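Local coordinates for neuroglobin (Symsagittifera roscoffensis, PDB 4B4Y), which probably binds oxygen at a haem iron, as a neuroglobin of the globin family, at residues A[33-37]-A[63-69]. Sequence-based numbering, arbitrary orientation.
With HEM (protoporphyrin IX containing Fe), chain B.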
loop_
_atom_site.group_PDB
_atom_site.type_symbol
_atom_site.label_atom_id
_atom_site.label_comp_id
_atom_site.label_asym_id
_atom_site.label_seq_id
_atom_site.Cartn_x
_atom_site.Cartn_y
_atom_site.Cartn_z
ATOM N N GLU A 33 13.274 0.644 -11.729
ATOM C CA GLU A 33 12.153 1.425 -12.253
ATOM C C GLU A 33 11.844 1.025 -13.755
ATOM O O GLU A 33 10.674 0.868 -14.133
ATOM C CB GLU A 33 12.495 2.919 -12.168
ATOM C CG GLU A 33 12.364 3.477 -10.688
ATOM C CD GLU A 33 12.549 4.987 -10.574
ATOM O OE1 GLU A 33 12.643 5.704 -11.618
ATOM O OE2 GLU A 33 12.686 5.455 -9.412
ATOM N N ASP A 34 12.901 0.699 -14.521
ATOM C CA ASP A 34 12.744 0.146 -15.877
ATOM C C ASP A 34 11.931 -1.148 -15.803
ATOM O O ASP A 34 11.047 -1.316 -16.570
ATOM C CB ASP A 34 14.138 -0.181 -16.534
ATOM C CG ASP A 34 14.860 1.066 -17.027
ATOM O OD1 ASP A 34 14.232 2.159 -17.091
ATOM O OD2 ASP A 34 16.110 0.981 -17.262
ATOM N N VAL A 35 12.233 -2.014 -14.845
ATOM C CA VAL A 35 11.537 -3.250 -14.686
ATOM C C VAL A 35 10.048 -3.043 -14.367
ATOM O O VAL A 35 9.175 -3.703 -14.963
ATOM C CB VAL A 35 12.146 -4.122 -13.557
ATOM C CG1 VAL A 35 11.232 -5.336 -13.225
ATOM C CG2 VAL A 35 13.576 -4.566 -13.937
ATOM N N LEU A 36 9.766 -2.194 -13.371
ATOM C CA LEU A 36 8.388 -2.014 -12.922
ATOM C C LEU A 36 7.560 -1.307 -14.066
ATOM O O LEU A 36 6.370 -1.596 -14.250
ATOM C CB LEU A 36 8.415 -1.113 -11.627
ATOM C CG LEU A 36 7.059 -0.830 -10.920
ATOM C CD1 LEU A 36 6.412 -2.121 -10.560
ATOM C CD2 LEU A 36 7.262 0.103 -9.600
ATOM N N GLN A 37 8.191 -0.366 -14.773
ATOM C CA GLN A 37 7.534 0.331 -15.846
ATOM C C GLN A 37 7.179 -0.670 -17.001
ATOM O O GLN A 37 6.040 -0.687 -17.501
ATOM C CB GLN A 37 8.436 1.447 -16.410
ATOM C CG GLN A 37 7.695 2.170 -17.550
ATOM C CD GLN A 37 8.590 3.171 -18.322
ATOM O OE1 GLN A 37 9.492 3.831 -17.728
ATOM N NE2 GLN A 37 8.324 3.309 -19.663
ATOM N N ARG A 63 5.876 6.663 -13.682
ATOM C CA ARG A 63 7.286 6.679 -13.238
ATOM C C ARG A 63 7.724 7.945 -12.488
ATOM O O ARG A 63 8.640 7.860 -11.644
ATOM C CB ARG A 63 8.268 6.384 -14.411
ATOM C CG ARG A 63 9.716 5.957 -13.962
ATOM C CD ARG A 63 10.476 5.503 -15.118
ATOM N NE ARG A 63 11.884 5.378 -14.845
ATOM C CZ ARG A 63 12.670 4.503 -15.444
ATOM N NH1 ARG A 63 12.176 3.654 -16.386
ATOM N NH2 ARG A 63 13.937 4.430 -15.060
ATOM N N SER A 64 7.144 9.108 -12.816
ATOM C CA SER A 64 7.503 10.367 -12.116
ATOM C C SER A 64 6.908 10.378 -10.704
ATOM O O SER A 64 7.367 11.149 -9.886
ATOM C CB SER A 64 6.881 11.640 -12.777
ATOM O OG SER A 64 6.704 11.492 -14.164
ATOM N N HIS A 65 5.820 9.638 -10.443
ATOM C CA HIS A 65 5.132 9.740 -9.152
ATOM C C HIS A 65 5.972 9.217 -7.994
ATOM O O HIS A 65 6.517 8.115 -8.051
ATOM C CB HIS A 65 3.784 9.000 -9.109
ATOM C CG HIS A 65 2.987 9.299 -7.870
ATOM N ND1 HIS A 65 3.537 9.291 -6.607
ATOM C CD2 HIS A 65 1.680 9.609 -7.698
ATOM C CE1 HIS A 65 2.625 9.620 -5.719
ATOM N NE2 HIS A 65 1.488 9.810 -6.353
ATOM N N PRO A 66 6.029 9.975 -6.893
ATOM C CA PRO A 66 6.731 9.455 -5.673
ATOM C C PRO A 66 6.326 8.055 -5.208
ATOM O O PRO A 66 7.177 7.350 -4.712
ATOM C CB PRO A 66 6.389 10.524 -4.569
ATOM C CG PRO A 66 6.244 11.823 -5.428
ATOM C CD PRO A 66 5.407 11.308 -6.648
ATOM N N ARG A 67 5.071 7.660 -5.331
ATOM C CA ARG A 67 4.653 6.300 -4.966
ATOM C C ARG A 67 5.152 5.158 -5.941
ATOM O O ARG A 67 5.397 4.054 -5.519
ATOM C CB ARG A 67 3.134 6.274 -4.816
ATOM C CG ARG A 67 2.763 7.114 -3.570
ATOM C CD ARG A 67 1.360 6.937 -3.149
ATOM N NE ARG A 67 0.950 7.757 -1.989
ATOM C CZ ARG A 67 0.849 7.314 -0.718
ATOM N NH1 ARG A 67 1.178 6.041 -0.376
ATOM N NH2 ARG A 67 0.414 8.178 0.223
ATOM N N PHE A 68 5.332 5.460 -7.217
ATOM C CA PHE A 68 6.035 4.557 -8.105
ATOM C C PHE A 68 7.491 4.445 -7.645
ATOM O O PHE A 68 8.011 3.357 -7.501
ATOM C CB PHE A 68 6.001 5.113 -9.554
ATOM C CG PHE A 68 6.662 4.230 -10.554
ATOM C CD1 PHE A 68 8.061 4.246 -10.701
ATOM C CD2 PHE A 68 5.890 3.424 -11.413
ATOM C CE1 PHE A 68 8.695 3.437 -11.741
ATOM C CE2 PHE A 68 6.522 2.643 -12.442
ATOM C CZ PHE A 68 7.932 2.643 -12.603
ATOM N N LYS A 69 8.146 5.580 -7.398
ATOM C CA LYS A 69 9.580 5.528 -7.086
ATOM C C LYS A 69 9.820 4.733 -5.792
ATOM O O LYS A 69 10.725 3.855 -5.676
ATOM C CB LYS A 69 10.176 6.952 -7.028
ATOM C CG LYS A 69 9.850 7.784 -8.359
ATOM C CD LYS A 69 10.738 9.076 -8.585
ATOM C CE LYS A 69 10.224 10.336 -7.893
ATOM N NZ LYS A 69 10.843 10.599 -6.497
HETATM C CHA HEM B . -5.357 4.345 1.326
HETATM C CHB HEM B . -7.672 7.672 3.914
HETATM C CHC HEM B . -11.899 5.498 2.743
HETATM C CHD HEM B . -9.467 1.673 1.158
HETATM C C1A HEM B . -5.609 5.444 2.113
HETATM C C2A HEM B . -4.670 6.448 2.492
HETATM C C3A HEM B . -5.296 7.350 3.207
HETATM C C4A HEM B . -6.662 6.991 3.251
HETATM C CMA HEM B . -4.717 8.659 3.847
HETATM C CAA HEM B . -3.156 6.415 2.093
HETATM C CBA HEM B . -2.384 5.819 3.249
HETATM C CGA HEM B . -0.955 5.487 2.872
HETATM O O1A HEM B . -0.251 6.237 2.208
HETATM O O2A HEM B . -0.485 4.393 3.249
HETATM C C1B HEM B . -9.056 7.415 3.801
HETATM C C2B HEM B . -10.143 8.257 4.278
HETATM C C3B HEM B . -11.289 7.693 3.936
HETATM C C4B HEM B . -10.982 6.438 3.273
HETATM C CMB HEM B . -9.903 9.606 5.008
HETATM C CAB HEM B . -12.710 8.196 4.266
HETATM C CBB HEM B . -13.183 9.289 3.660
HETATM C C1C HEM B . -11.595 4.230 2.295
HETATM C C2C HEM B . -12.520 3.088 2.165
HETATM C C3C HEM B . -11.828 2.021 1.816
HETATM C C4C HEM B . -10.470 2.455 1.665
HETATM C CMC HEM B . -14.037 3.107 2.485
HETATM C CAC HEM B . -12.402 0.580 1.529
HETATM C CBC HEM B . -11.624 -0.466 1.829
HETATM C C1D HEM B . -8.180 2.078 0.854
HETATM C C2D HEM B . -7.192 1.365 0.027
HETATM C C3D HEM B . -6.000 2.232 0.134
HETATM C C4D HEM B . -6.277 3.345 1.012
HETATM C CMD HEM B . -7.269 0.021 -0.704
HETATM C CAD HEM B . -4.597 1.956 -0.405
HETATM C CBD HEM B . -4.923 1.480 1.057
HETATM C CGD HEM B . -3.692 0.902 1.429
HETATM O O1D HEM B . -3.741 0.207 2.464
HETATM O O2D HEM B . -2.786 1.177 0.570
HETATM N NA HEM B . -6.806 5.821 2.580
HETATM N NB HEM B . -9.615 6.354 3.200
HETATM N NC HEM B . -10.363 3.795 2.002
HETATM N ND HEM B . -7.596 3.253 1.317
HETATM FE FE HEM B . -8.552 4.801 2.231
HETATM O O HOH W 1 13.022 4.284 -7.246
HETATM O O HOH W 2 11.517 8.073 -11.662
#
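Arg-63 reaches Asp-34, Glu-33 and Gln-37 with a single extended side chain, showing how one guanidinium can serve several acceptors. Arg-63 NH1 donates in the guanidinium plane to the anti lone pair of Asp-34 OD1 (2.6 Å), while NH2 adds a weak bond to the same oxygen. Arg-63 NH1 also reaches Gln-37 OE1 at 3.0 Å (162°), and Arg-63 NE makes a weaker, bent salt bridge to Glu-33 OE1 (3.3 Å), whose carboxylate stands 80° from the guanidinium plane. Gln-37 NE2 bonds to Glu-41, holding the amide at both ends. Glu-33 CB lies over one guanidinium face, toward its rim. Replacing Arg-63 by alanine would probably cost Glu-33 and Asp-34 their shared charge, leaving Asp-34 its bridge to Arg-127 and Gln-37 OE1 without this donor.

Waters extend the polar link, joining Glu-33 OE2 to Lys-69 O and Glu-33 OE1 to Arg-63 O.

The apolar part centres on Phe-68. With CG anti to the backbone N (chi1 -178°), its ring slots between Leu-36 CD2, a CH-pi contact 3.9 Å from the centroid, and Arg-63 CA over the opposite face; Glu-33 O lies at the rim, 3.6 Å from Phe-68 CZ.

Arg-67 turns outward, gripping a propionate oxygen of the second subunit's haem. The contact joins helix 28-42 to the start of helix 66-83, the globin B and E helices, while helix 111-127 supplies Arg-127.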